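Local atomic coordinates of PTS-dependent dihydroxyacetone kinase operon regulatory protein (Escherichia coli, PDB entry 4LRZ), a protein that activates transcription of the dhaKLM operon from a sigma-70 promoter and represses its own expression, this chain being its sensor part with GAF and PAS domains. Residues F[252-258]-F[271-276]; F[284-288]-F[300-306]; F[46-50]-F[79-85]; F[223-228]-F[243-248]; F[160-164]-F[177-182]. One frame throughout, in Å; residues are numbered along the deposited sequence.

How the contacts relate
The five contacts fall into two groups at opposite ends of an elongated chain. Along the sequence, contact 3 comes first, then contacts 5, 4, 1 and 2. Contacts 3 and 5 reach the same antiparallel sheet, that of the GAF domain, with centres about 16 Å apart. Contacts 4, 1 and 2 all reach the PAS sheet. The centres of contacts 1 and 2 are about 10 Å apart, and strands 271-276 and 281-293 are neighbours there. The centre of contact 4 is about 17 Å from each of theirs. Between the groups, centres are about 46 to 61 Å apart. Helix 174-211, which carries part of contact 5, leads from the GAF to the PAS domain and links the two sensor modules.

Contact 1: residues F[252-258]-F[271-276]; sequences LTLPAVL and VEATFE
L252 starts the contact against F275 and E276. Its CB rests on the carbonyl of E276, and its CD1 reaches the F275 ring obliquely. T253 comes next and forms a single antiparallel bridge with E276. The E276 side chain is extended, so its carboxylate passes beside the threonine, with OE2 4.1 Å from T253 CB. The CB of L254 points away from the strand. Its side chain nevertheless runs alongside F275, and CD2 meets CE1 at the ring edge at 4.2 Å. P255 makes the closest approach. Its CG lies over one face of F275, 4.2 Å from the ring centroid and 17° off the ring normal, which is a CH-pi contact. The same CG is 3.0 Å from T274 O, so the proline is fitted closely against the strand backbone. P255 is also the N-cap residue of helix 256-264. In the first turn of that helix, V257 only brushes V271. L258 crosses F275 at about a right angle, and its CD1 meets the ring obliquely, 3.6 Å from F275 CZ. L236 and L301 also touch this ring. Backbone bonds of V271, A273 and F275 go to strand 281-293. The helix start is thus held on an outer strand of the PAS sheet within this chain, mainly by apolar and CH-pi packing around F275.

Contact 2: residues F[284-288]-F[300-306]; sequences AVITL and ILLLHPV
The H304 ring has T287 OG1 and I286 O at its edge, both in its plane, and H270 stacks on the ring. This is the beta hairpin of strands 281-293 and 296-304 in the PAS sheet. H304 NE2 and T287 OG1 are hydrogen-bonded at 2.7 Å, and T287 OG1 also bonds to H270 N. The other ring nitrogen, ND1, bonds to D214 OD1 of the same chain and weakly to D213 of the second subunit. Both nitrogens therefore have partners, which fixes the rotation of the ring. H304 chi1 of -56° sets CG beside the backbone N and brings the ring edge to I286 and T287. A leucine here would probably leave D214 without its ring partner, reduce these two bonds of T287 OG1 to the one with H270 N, and remove the stack on H270. The backbones pair through T287 and L302. T287 N donates to L302 O at 3.0 Å, and L302 N returns a bond of the same length to T287 O. H304 N donates to V285 O at 2.8 Å. The face of I286, L288, L301 and L303 is apolar, and L258 covers part of it. There I286 crosses L301 obliquely, with I286 CD1 3.6 Å from L301 CD1.

Contact 3: residues F[46-50]-F[79-85]; sequences IYRRK and DETACIL
I46 and L85 form the tight part of this contact. Their side chains cross at about a right angle, and I46 CG2 comes within 3.4 Å of L85 CD2. Beside them K50 is bent at its second and third torsions. Its CD lies 3.6 Å from D79 CB, and its CB faces L85 CD1. The Y47 ring turns its edge to the carbonyl oxygen of L85.

The other side is polar and more open, with R49 exposed. R49 NH1 bonds to E80 OE1 at 2.9 Å, on the syn lone pair, and weakly to E80 OE2. The guanidinium and carboxylate planes stand 88° apart. R49 NH1 also forms a longer salt bridge with D79 OD2 at 3.4 Å. K50 NZ is 3.3 Å from E80 OE2, a second salt bridge to this acid, and it also hydrogen-bonds to T158. K50 CG lies over the guanidinium of R49.

D79 serves both sides. Its OD1 is held by three donors: T81 N at 2.7 Å, T81 OG1 and C83 N. The bond from T81 N makes an Asx turn within the type I turn 79-82. An alanine here would probably leave T81 N, T81 OG1 and C83 N without this acceptor and cost R49 one of its two acids.

The turn joins strands 74-79 and 84-89 of the GAF sheet. Helix 40-49 lies against it, Y107 touches I46, and helix 51-66 packs on Y47 and L85.

Contact 4: residues F[223-228]-F[243-248]; sequences GNLQFI and SQGRAI
G223 O accepts a nearly straight bond from I248 N at 2.8 Å. It is one of three backbone bonds that pin the loop 243-248 to the residues around strand 225-228. L225 supplies the other two through both of its backbone groups. Its N donates to R246 O at 3.0 Å. Its O accepts from G245 N at 2.7 Å. Within the loop, R246 N bonds to S243 O and closes a type II turn. Both glycines, G223 and G245, have positive phi, and any side chain there would collide with the carbonyl oxygen of the residue before.

Side-chain donors find partners in nearby residues of the same chain. S243 OG bonds to D239 O. Q244 NE2 makes a weak bond to A240 O. R246 has a weak, long ion pair with E250.

Apolar side chains pack between the same segments. L225 has CG anti to the backbone N (chi1 175°), which carries its CD2 to the S243-Q244 peptide of the turn. This CD2 sits 3.4 Å from the carbonyl carbon of S243 and just as near Q244 N. L225 CD1 meets I248 CD1 at 3.8 Å, the two side chains crossing at about a right angle. I228 CG2 packs on the amide of Q244, 3.6 Å from OE1.

A chain of another protein packs on Q244 and R246. Strand 225-228 is an outer strand of the PAS sheet within this chain. It pairs with strand 215-219, and Q226 and F227 make a classic beta bulge opposite S218. The loop 243-248 runs between helices 230-235 and 256-264. L251 covers L225 and S243, while W219 lies on I248.

Contact 5: residues F[160-164]-F[177-182]; sequences TIALA and LTLAIA
I161 sends its two branches to different residues of helix 174-211. Its chi1 is -59°, which places CG2 anti to the backbone N and CG1 beside it. CG1 packs on A182, 3.9 Å from its CB. CG2 meets CG2 of I181 at 4.1 Å, and these two side chains cross at about a right angle.

T178 lies over the strand backbone. Its OG1 stands between the backbone N and carbonyl carbon (chi1 75°), where it bonds to L175 O and to T148 OG1 on the adjacent strand 143-151. The methyl CG2 points toward L163 and touches its CB at 3.8 Å. CB of T178 rests against the carbonyl of I161, at 3.7 Å from its O. L163 has CG anti to the backbone N, so it extends toward the helix, and its CD1 meets L177 CD2 at 4.1 Å.

Helix 51-66 packs alongside, with L61 touching I161 and I181. P176 and A180 of the second subunit pack on L177 and I181, so the helix also faces the dimer partner. The axes of segments 160-164 and 177-182 approach to 7.9 Å and run roughly antiparallel. This is the helix-on-sheet layer of the GAF fold, whose antiparallel strands follow the order 2-1-5-4-3.

Contact 1: residues F[252-258]-F[271-276]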
# COMPACT_ATOMS: atom_id res chain seq x y z
N LEU F 252 21.76 20.19 -22.86
CA LEU F 252 22.42 20.26 -24.16
C LEU F 252 21.48 20.78 -25.23
O LEU F 252 20.25 20.73 -25.06
CB LEU F 252 23.02 18.89 -24.55
CG LEU F 252 22.20 17.79 -25.21
CD1 LEU F 252 23.04 16.55 -25.25
CD2 LEU F 252 20.91 17.51 -24.46
N THR F 253 22.05 21.29 -26.32
CA THR F 253 21.22 21.74 -27.45
C THR F 253 21.08 20.61 -28.45
O THR F 253 22.06 19.99 -28.88
CB THR F 253 21.75 23.02 -28.11
OG1 THR F 253 21.76 24.07 -27.13
CG2 THR F 253 20.86 23.45 -29.28
N LEU F 254 19.82 20.33 -28.78
CA LEU F 254 19.48 19.23 -29.66
C LEU F 254 19.49 19.65 -31.13
O LEU F 254 19.07 20.77 -31.46
CB LEU F 254 18.13 18.67 -29.24
CG LEU F 254 18.16 17.80 -27.98
CD1 LEU F 254 16.82 17.84 -27.23
CD2 LEU F 254 18.58 16.37 -28.33
N PRO F 255 20.00 18.77 -32.02
CA PRO F 255 20.05 19.01 -33.47
C PRO F 255 18.66 19.28 -34.06
O PRO F 255 17.65 19.03 -33.39
CB PRO F 255 20.60 17.69 -34.03
CG PRO F 255 21.24 17.00 -32.90
CD PRO F 255 20.60 17.47 -31.65
N ALA F 256 18.62 19.76 -35.30
CA ALA F 256 17.37 19.99 -36.03
C ALA F 256 16.56 18.70 -36.26
O ALA F 256 15.32 18.70 -36.14
CB ALA F 256 17.67 20.69 -37.36
N VAL F 257 17.26 17.61 -36.60
CA VAL F 257 16.64 16.34 -36.95
C VAL F 257 15.90 15.76 -35.75
O VAL F 257 14.76 15.31 -35.86
CB VAL F 257 17.69 15.32 -37.47
CG1 VAL F 257 17.01 14.04 -37.97
CG2 VAL F 257 18.55 15.93 -38.58
N LEU F 258 16.57 15.79 -34.60
CA LEU F 258 15.97 15.41 -33.34
C LEU F 258 14.82 16.32 -32.90
O LEU F 258 13.80 15.84 -32.44
CB LEU F 258 17.04 15.37 -32.25
CG LEU F 258 17.64 13.99 -32.02
CD1 LEU F 258 19.04 14.12 -31.48
CD2 LEU F 258 16.75 13.22 -31.06
N VAL F 271 20.09 6.77 -37.41
CA VAL F 271 20.24 8.01 -38.19
C VAL F 271 21.50 8.80 -37.76
O VAL F 271 21.93 8.70 -36.61
CB VAL F 271 18.97 8.90 -38.01
CG1 VAL F 271 19.05 10.18 -38.85
CG2 VAL F 271 17.70 8.12 -38.36
N GLU F 272 22.08 9.59 -38.68
CA GLU F 272 23.19 10.50 -38.34
C GLU F 272 22.72 11.78 -37.63
O GLU F 272 21.63 12.29 -37.91
CB GLU F 272 23.98 10.91 -39.59
CG GLU F 272 24.73 9.78 -40.29
CD GLU F 272 25.59 10.30 -41.44
OE1 GLU F 272 26.64 10.94 -41.16
OE2 GLU F 272 25.23 10.09 -42.61
N ALA F 273 23.56 12.29 -36.73
CA ALA F 273 23.25 13.49 -35.93
C ALA F 273 24.47 14.21 -35.37
O ALA F 273 25.47 13.58 -34.99
CB ALA F 273 22.29 13.14 -34.79
N THR F 274 24.36 15.54 -35.33
CA THR F 274 25.42 16.43 -34.87
C THR F 274 24.96 17.22 -33.65
O THR F 274 23.97 17.95 -33.71
CB THR F 274 25.84 17.41 -36.00
OG1 THR F 274 26.29 16.67 -37.14
CG2 THR F 274 26.96 18.35 -35.55
N PHE F 275 25.70 17.10 -32.54
CA PHE F 275 25.34 17.75 -31.27
C PHE F 275 26.23 18.95 -30.89
O PHE F 275 27.33 19.12 -31.42
CB PHE F 275 25.41 16.74 -30.12
CG PHE F 275 24.38 15.67 -30.20
CD1 PHE F 275 23.16 15.82 -29.57
CD2 PHE F 275 24.65 14.49 -30.90
CE1 PHE F 275 22.21 14.82 -29.63
CE2 PHE F 275 23.70 13.48 -30.97
CZ PHE F 275 22.47 13.64 -30.33
N GLU F 276 25.73 19.75 -29.95
CA GLU F 276 26.48 20.84 -29.32
C GLU F 276 26.49 20.77 -27.78
O GLU F 276 25.44 20.86 -27.13
CB GLU F 276 25.95 22.20 -29.78
CG GLU F 276 26.55 23.39 -29.02
CD GLU F 276 26.12 24.75 -29.56
OE1 GLU F 276 27.00 25.63 -29.69
OE2 GLU F 276 24.91 24.93 -29.84

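Contact 2: residues F[284-288]-F[300-306]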
# COMPACT_ATOMS: atom_id res chain seq x y z
N ALA F 284 27.50 11.75 -34.28
CA ALA F 284 27.04 10.46 -33.75
C ALA F 284 25.93 9.83 -34.58
O ALA F 284 25.24 10.51 -35.35
CB ALA F 284 26.56 10.62 -32.30
N VAL F 285 25.78 8.52 -34.42
CA VAL F 285 24.66 7.80 -34.99
C VAL F 285 23.70 7.44 -33.85
O VAL F 285 24.11 6.89 -32.82
CB VAL F 285 25.11 6.56 -35.82
CG1 VAL F 285 26.30 5.86 -35.16
CG2 VAL F 285 23.96 5.59 -36.07
N ILE F 286 22.43 7.79 -34.02
CA ILE F 286 21.50 7.74 -32.92
C ILE F 286 20.29 6.89 -33.24
O ILE F 286 20.05 6.56 -34.39
CB ILE F 286 21.02 9.15 -32.55
CG1 ILE F 286 20.08 9.69 -33.62
CG2 ILE F 286 22.21 10.08 -32.34
CD1 ILE F 286 19.08 10.68 -33.13
N THR F 287 19.54 6.55 -32.19
CA THR F 287 18.17 6.03 -32.29
C THR F 287 17.32 6.81 -31.30
O THR F 287 17.78 7.13 -30.21
CB THR F 287 18.08 4.50 -31.98
OG1 THR F 287 18.49 3.76 -33.14
CG2 THR F 287 16.67 4.07 -31.61
N LEU F 288 16.11 7.15 -31.69
CA LEU F 288 15.19 7.82 -30.78
C LEU F 288 13.98 6.96 -30.58
O LEU F 288 13.27 6.67 -31.52
CB LEU F 288 14.76 9.20 -31.27
CG LEU F 288 13.82 9.86 -30.25
CD1 LEU F 288 14.61 10.63 -29.21
CD2 LEU F 288 12.81 10.77 -30.91
N ILE F 300 13.71 7.87 -25.17
CA ILE F 300 15.04 7.33 -24.99
C ILE F 300 15.87 7.64 -26.21
O ILE F 300 15.39 7.46 -27.34
CB ILE F 300 15.06 5.83 -24.77
CG1 ILE F 300 14.35 5.48 -23.47
CG2 ILE F 300 16.54 5.34 -24.73
CD1 ILE F 300 14.30 3.99 -23.22
N LEU F 301 17.08 8.11 -25.99
CA LEU F 301 18.02 8.37 -27.06
C LEU F 301 19.24 7.53 -26.86
O LEU F 301 19.89 7.61 -25.81
CB LEU F 301 18.38 9.86 -27.12
CG LEU F 301 19.47 10.30 -28.08
CD1 LEU F 301 18.99 10.21 -29.53
CD2 LEU F 301 19.90 11.70 -27.76
N LEU F 302 19.54 6.72 -27.86
CA LEU F 302 20.73 5.89 -27.85
C LEU F 302 21.81 6.39 -28.80
O LEU F 302 21.54 6.77 -29.94
CB LEU F 302 20.40 4.44 -28.17
CG LEU F 302 19.45 3.82 -27.17
CD1 LEU F 302 18.07 3.76 -27.75
CD2 LEU F 302 19.90 2.46 -26.88
N LEU F 303 23.03 6.40 -28.30
CA LEU F 303 24.15 6.83 -29.08
C LEU F 303 24.91 5.58 -29.39
O LEU F 303 25.46 4.93 -28.50
CB LEU F 303 25.02 7.83 -28.31
CG LEU F 303 24.27 9.00 -27.66
CD1 LEU F 303 25.18 9.73 -26.68
CD2 LEU F 303 23.70 9.96 -28.69
N HIS F 304 24.89 5.24 -30.67
CA HIS F 304 25.49 4.02 -31.15
C HIS F 304 26.98 4.26 -31.37
O HIS F 304 27.37 5.29 -31.91
CB HIS F 304 24.78 3.55 -32.44
CG HIS F 304 23.29 3.38 -32.30
ND1 HIS F 304 22.72 2.32 -31.62
CD2 HIS F 304 22.26 4.12 -32.77
CE1 HIS F 304 21.41 2.42 -31.67
NE2 HIS F 304 21.10 3.50 -32.36
N PRO F 305 27.82 3.33 -30.90
CA PRO F 305 29.26 3.52 -31.12
C PRO F 305 29.62 3.19 -32.58
O PRO F 305 29.08 2.23 -33.12
CB PRO F 305 29.90 2.54 -30.12
CG PRO F 305 28.82 1.49 -29.87
CD PRO F 305 27.50 2.14 -30.09
N VAL F 306 30.49 3.99 -33.20
CA VAL F 306 30.83 3.81 -34.64
C VAL F 306 31.99 2.81 -34.90
O VAL F 306 33.07 2.88 -34.29
CB VAL F 306 31.09 5.17 -35.42
CG1 VAL F 306 30.81 5.02 -36.94
CG2 VAL F 306 30.26 6.33 -34.82

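Contact 3: residues F[46-50]-F[79-85]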
# COMPACT_ATOMS: atom_id res chain seq x y z
N ILE F 46 10.79 -15.69 17.89
CA ILE F 46 9.47 -15.48 17.32
C ILE F 46 9.33 -13.97 17.09
O ILE F 46 8.91 -13.55 16.03
CB ILE F 46 8.31 -16.03 18.21
CG1 ILE F 46 8.17 -17.56 18.05
CG2 ILE F 46 6.95 -15.35 17.83
CD1 ILE F 46 7.83 -18.27 19.40
N TYR F 47 9.69 -13.19 18.11
CA TYR F 47 9.56 -11.74 18.07
C TYR F 47 10.38 -11.20 16.91
O TYR F 47 9.86 -10.44 16.08
CB TYR F 47 10.05 -11.16 19.40
CG TYR F 47 9.67 -9.72 19.69
CD1 TYR F 47 8.49 -9.41 20.38
CD2 TYR F 47 10.51 -8.66 19.31
CE1 TYR F 47 8.15 -8.09 20.69
CE2 TYR F 47 10.17 -7.32 19.60
CZ TYR F 47 8.98 -7.05 20.29
OH TYR F 47 8.64 -5.75 20.57
N ARG F 48 11.63 -11.65 16.81
CA ARG F 48 12.50 -11.29 15.72
C ARG F 48 11.92 -11.59 14.33
O ARG F 48 11.91 -10.71 13.47
CB ARG F 48 13.92 -11.90 15.91
CG ARG F 48 14.80 -12.05 14.62
CD ARG F 48 16.33 -12.27 14.91
NE ARG F 48 16.57 -12.79 16.25
CZ ARG F 48 16.63 -14.09 16.57
NH1 ARG F 48 16.49 -15.04 15.64
NH2 ARG F 48 16.81 -14.44 17.84
N ARG F 49 11.43 -12.79 14.06
CA ARG F 49 10.94 -13.05 12.69
C ARG F 49 9.58 -12.39 12.35
O ARG F 49 9.17 -12.32 11.18
CB ARG F 49 10.93 -14.54 12.36
CG ARG F 49 9.96 -15.31 13.18
CD ARG F 49 9.65 -16.74 12.66
NE ARG F 49 8.44 -17.12 13.40
CZ ARG F 49 7.20 -17.12 12.90
NH1 ARG F 49 6.16 -17.40 13.71
NH2 ARG F 49 7.01 -16.86 11.59
N LYS F 50 8.90 -11.89 13.37
CA LYS F 50 7.64 -11.19 13.14
C LYS F 50 7.79 -9.65 13.08
O LYS F 50 6.80 -8.94 12.99
CB LYS F 50 6.65 -11.66 14.18
CG LYS F 50 6.32 -13.15 13.98
CD LYS F 50 5.08 -13.19 13.19
CE LYS F 50 5.19 -13.91 11.91
NZ LYS F 50 4.05 -13.31 11.14
N ASP F 79 0.91 -13.75 16.63
CA ASP F 79 1.50 -14.28 15.38
C ASP F 79 0.59 -15.33 14.75
O ASP F 79 -0.49 -15.58 15.30
CB ASP F 79 2.94 -14.77 15.58
CG ASP F 79 3.01 -16.12 16.22
OD1 ASP F 79 1.98 -16.70 16.62
OD2 ASP F 79 4.14 -16.66 16.29
N GLU F 80 0.99 -15.95 13.64
CA GLU F 80 0.10 -16.93 13.05
C GLU F 80 -0.20 -18.15 13.92
O GLU F 80 -1.10 -18.90 13.58
CB GLU F 80 0.49 -17.44 11.64
CG GLU F 80 1.94 -17.59 11.07
CD GLU F 80 3.12 -17.39 12.00
OE1 GLU F 80 3.84 -18.37 12.25
OE2 GLU F 80 3.38 -16.25 12.42
N THR F 81 0.54 -18.38 15.01
CA THR F 81 0.27 -19.57 15.86
C THR F 81 -0.50 -19.19 17.14
O THR F 81 -0.42 -19.91 18.11
CB THR F 81 1.56 -20.33 16.29
OG1 THR F 81 2.19 -19.64 17.37
CG2 THR F 81 2.59 -20.46 15.12
N ALA F 82 -1.17 -18.03 17.14
CA ALA F 82 -1.82 -17.53 18.34
C ALA F 82 -0.87 -17.18 19.51
O ALA F 82 -1.29 -17.20 20.66
CB ALA F 82 -2.86 -18.50 18.82
N CYS F 83 0.39 -16.89 19.23
CA CYS F 83 1.28 -16.45 20.29
C CYS F 83 1.21 -14.94 20.44
O CYS F 83 1.39 -14.20 19.43
CB CYS F 83 2.71 -16.88 19.96
SG CYS F 83 3.92 -16.57 21.28
N ILE F 84 0.94 -14.46 21.67
CA ILE F 84 0.87 -13.02 21.94
C ILE F 84 2.24 -12.37 21.78
O ILE F 84 3.19 -12.71 22.49
CB ILE F 84 0.31 -12.70 23.31
CG1 ILE F 84 -1.14 -13.17 23.40
CG2 ILE F 84 0.35 -11.19 23.54
CD1 ILE F 84 -1.82 -12.81 24.65
N LEU F 85 2.35 -11.46 20.82
CA LEU F 85 3.62 -10.77 20.51
C LEU F 85 3.74 -9.42 21.27
O LEU F 85 4.82 -9.05 21.72
CB LEU F 85 3.73 -10.53 19.00
CG LEU F 85 3.83 -11.79 18.12
CD1 LEU F 85 3.68 -11.41 16.66
CD2 LEU F 85 5.15 -12.53 18.33

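Contact 4: residues F[223-228]-F[243-248]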
# COMPACT_ATOMS: atom_id res chain seq x y z
N GLY F 223 10.20 16.98 -19.59
CA GLY F 223 11.53 17.49 -19.98
C GLY F 223 12.73 17.15 -19.10
O GLY F 223 13.86 17.52 -19.43
N ASN F 224 12.51 16.44 -17.99
CA ASN F 224 13.54 16.12 -16.99
C ASN F 224 14.25 14.79 -17.20
O ASN F 224 13.61 13.74 -17.39
CB ASN F 224 12.93 16.15 -15.62
CG ASN F 224 12.40 17.49 -15.29
OD1 ASN F 224 13.00 18.49 -15.70
ND2 ASN F 224 11.25 17.55 -14.63
N LEU F 225 15.58 14.85 -17.19
CA LEU F 225 16.43 13.73 -17.53
C LEU F 225 16.26 12.68 -16.44
O LEU F 225 16.32 13.01 -15.24
CB LEU F 225 17.88 14.22 -17.62
CG LEU F 225 18.91 13.13 -17.85
CD1 LEU F 225 19.18 13.11 -19.33
CD2 LEU F 225 20.16 13.45 -17.17
N GLN F 226 15.98 11.43 -16.84
CA GLN F 226 15.72 10.38 -15.87
C GLN F 226 16.91 9.48 -15.69
O GLN F 226 17.14 9.00 -14.57
CB GLN F 226 14.46 9.54 -16.20
CG GLN F 226 13.18 10.36 -16.22
CD GLN F 226 12.97 11.09 -14.90
OE1 GLN F 226 13.11 12.32 -14.85
NE2 GLN F 226 12.67 10.33 -13.83
N PHE F 227 17.63 9.20 -16.77
CA PHE F 227 18.85 8.41 -16.70
C PHE F 227 19.79 8.71 -17.83
O PHE F 227 19.37 9.14 -18.93
CB PHE F 227 18.62 6.89 -16.57
CG PHE F 227 17.60 6.29 -17.54
CD1 PHE F 227 18.00 5.81 -18.79
CD2 PHE F 227 16.27 6.08 -17.13
CE1 PHE F 227 17.07 5.19 -19.67
CE2 PHE F 227 15.32 5.50 -17.98
CZ PHE F 227 15.72 5.04 -19.26
N ILE F 228 21.08 8.50 -17.55
CA ILE F 228 22.16 8.63 -18.53
C ILE F 228 23.27 7.68 -18.10
O ILE F 228 23.63 7.63 -16.92
CB ILE F 228 22.66 10.11 -18.60
CG1 ILE F 228 23.71 10.28 -19.68
CG2 ILE F 228 23.23 10.59 -17.24
CD1 ILE F 228 24.10 11.74 -19.92
N SER F 243 23.49 15.84 -13.97
CA SER F 243 22.53 16.06 -15.05
C SER F 243 21.14 15.52 -14.70
O SER F 243 20.12 16.15 -15.04
CB SER F 243 23.01 15.39 -16.35
OG SER F 243 24.28 15.86 -16.76
N GLN F 244 21.12 14.35 -14.04
CA GLN F 244 19.89 13.63 -13.79
C GLN F 244 18.89 14.46 -12.95
O GLN F 244 19.27 15.13 -12.03
CB GLN F 244 20.16 12.23 -13.23
CG GLN F 244 21.47 12.11 -12.54
CD GLN F 244 22.60 11.60 -13.43
OE1 GLN F 244 22.74 10.40 -13.66
NE2 GLN F 244 23.40 12.52 -13.91
N GLY F 245 17.62 14.44 -13.34
CA GLY F 245 16.64 15.27 -12.67
C GLY F 245 16.61 16.73 -13.09
O GLY F 245 15.83 17.50 -12.55
N ARG F 246 17.45 17.14 -14.04
CA ARG F 246 17.39 18.51 -14.58
C ARG F 246 16.80 18.52 -15.99
O ARG F 246 16.83 17.50 -16.72
CB ARG F 246 18.75 19.17 -14.65
CG ARG F 246 19.59 19.02 -13.40
CD ARG F 246 20.27 20.34 -13.00
NE ARG F 246 20.94 21.04 -14.11
CZ ARG F 246 20.70 22.30 -14.48
NH1 ARG F 246 19.78 23.03 -13.85
NH2 ARG F 246 21.37 22.85 -15.49
N ALA F 247 16.26 19.67 -16.36
CA ALA F 247 15.73 19.89 -17.69
C ALA F 247 16.78 19.56 -18.74
O ALA F 247 17.93 20.03 -18.69
CB ALA F 247 15.24 21.33 -17.85
N ILE F 248 16.39 18.72 -19.68
CA ILE F 248 17.28 18.40 -20.77
C ILE F 248 17.57 19.62 -21.68
O ILE F 248 18.66 19.70 -22.26
CB ILE F 248 16.79 17.15 -21.57
CG1 ILE F 248 17.94 16.63 -22.43
CG2 ILE F 248 15.53 17.50 -22.39
CD1 ILE F 248 18.21 15.18 -22.33

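Contact 5: residues F[160-164]-F[177-182]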
# COMPACT_ATOMS: atom_id res chain seq x y z
N THR F 160 -2.85 -11.90 14.00
CA THR F 160 -4.24 -11.61 14.41
C THR F 160 -4.25 -10.35 15.26
O THR F 160 -3.35 -10.14 16.08
CB THR F 160 -4.84 -12.76 15.30
OG1 THR F 160 -4.98 -13.94 14.50
CG2 THR F 160 -6.22 -12.36 15.85
N ILE F 161 -5.27 -9.51 15.09
CA ILE F 161 -5.42 -8.30 15.90
C ILE F 161 -6.61 -8.56 16.78
O ILE F 161 -7.67 -8.91 16.28
CB ILE F 161 -5.71 -7.00 15.06
CG1 ILE F 161 -4.58 -6.73 14.05
CG2 ILE F 161 -5.89 -5.73 15.97
CD1 ILE F 161 -3.22 -6.35 14.67
N ALA F 162 -6.44 -8.35 18.07
CA ALA F 162 -7.55 -8.55 18.97
C ALA F 162 -7.70 -7.41 20.00
O ALA F 162 -6.72 -6.70 20.33
CB ALA F 162 -7.39 -9.91 19.72
N LEU F 163 -8.93 -7.32 20.49
CA LEU F 163 -9.35 -6.39 21.50
C LEU F 163 -10.10 -7.18 22.58
O LEU F 163 -11.08 -7.86 22.29
CB LEU F 163 -10.29 -5.37 20.86
CG LEU F 163 -10.94 -4.26 21.69
CD1 LEU F 163 -11.14 -3.01 20.81
CD2 LEU F 163 -12.23 -4.68 22.35
N ALA F 164 -9.64 -7.05 23.83
CA ALA F 164 -10.21 -7.75 24.99
C ALA F 164 -10.83 -6.71 25.92
O ALA F 164 -10.22 -5.66 26.16
CB ALA F 164 -9.12 -8.51 25.73
N LEU F 177 -13.40 -2.38 14.25
CA LEU F 177 -12.13 -1.75 14.55
C LEU F 177 -10.93 -2.69 14.39
O LEU F 177 -9.91 -2.31 13.80
CB LEU F 177 -12.14 -1.13 15.94
CG LEU F 177 -10.81 -0.49 16.40
CD1 LEU F 177 -10.43 0.78 15.62
CD2 LEU F 177 -10.85 -0.18 17.87
N THR F 178 -11.04 -3.92 14.91
CA THR F 178 -9.97 -4.91 14.75
C THR F 178 -9.86 -5.23 13.26
O THR F 178 -8.76 -5.29 12.73
CB THR F 178 -10.15 -6.21 15.64
OG1 THR F 178 -11.18 -7.05 15.09
CG2 THR F 178 -10.49 -5.86 17.08
N LEU F 179 -11.00 -5.39 12.58
CA LEU F 179 -10.97 -5.63 11.15
C LEU F 179 -10.24 -4.54 10.34
O LEU F 179 -9.36 -4.80 9.50
CB LEU F 179 -12.40 -5.83 10.65
CG LEU F 179 -12.72 -5.90 9.16
CD1 LEU F 179 -12.36 -7.23 8.59
CD2 LEU F 179 -14.16 -5.66 8.97
N ALA F 180 -10.58 -3.31 10.60
CA ALA F 180 -9.98 -2.21 9.87
C ALA F 180 -8.48 -2.10 10.16
O ALA F 180 -7.70 -1.78 9.25
CB ALA F 180 -10.71 -0.93 10.24
N ILE F 181 -8.08 -2.33 11.41
CA ILE F 181 -6.66 -2.33 11.80
C ILE F 181 -5.93 -3.52 11.18
O ILE F 181 -4.86 -3.35 10.62
CB ILE F 181 -6.45 -2.27 13.29
CG1 ILE F 181 -6.89 -0.91 13.82
CG2 ILE F 181 -5.01 -2.50 13.66
CD1 ILE F 181 -7.04 -0.91 15.33
N ALA F 182 -6.53 -4.71 11.21
CA ALA F 182 -5.88 -5.86 10.50
C ALA F 182 -5.71 -5.58 9.05
O ALA F 182 -4.66 -5.84 8.48
CB ALA F 182 -6.62 -7.26 10.71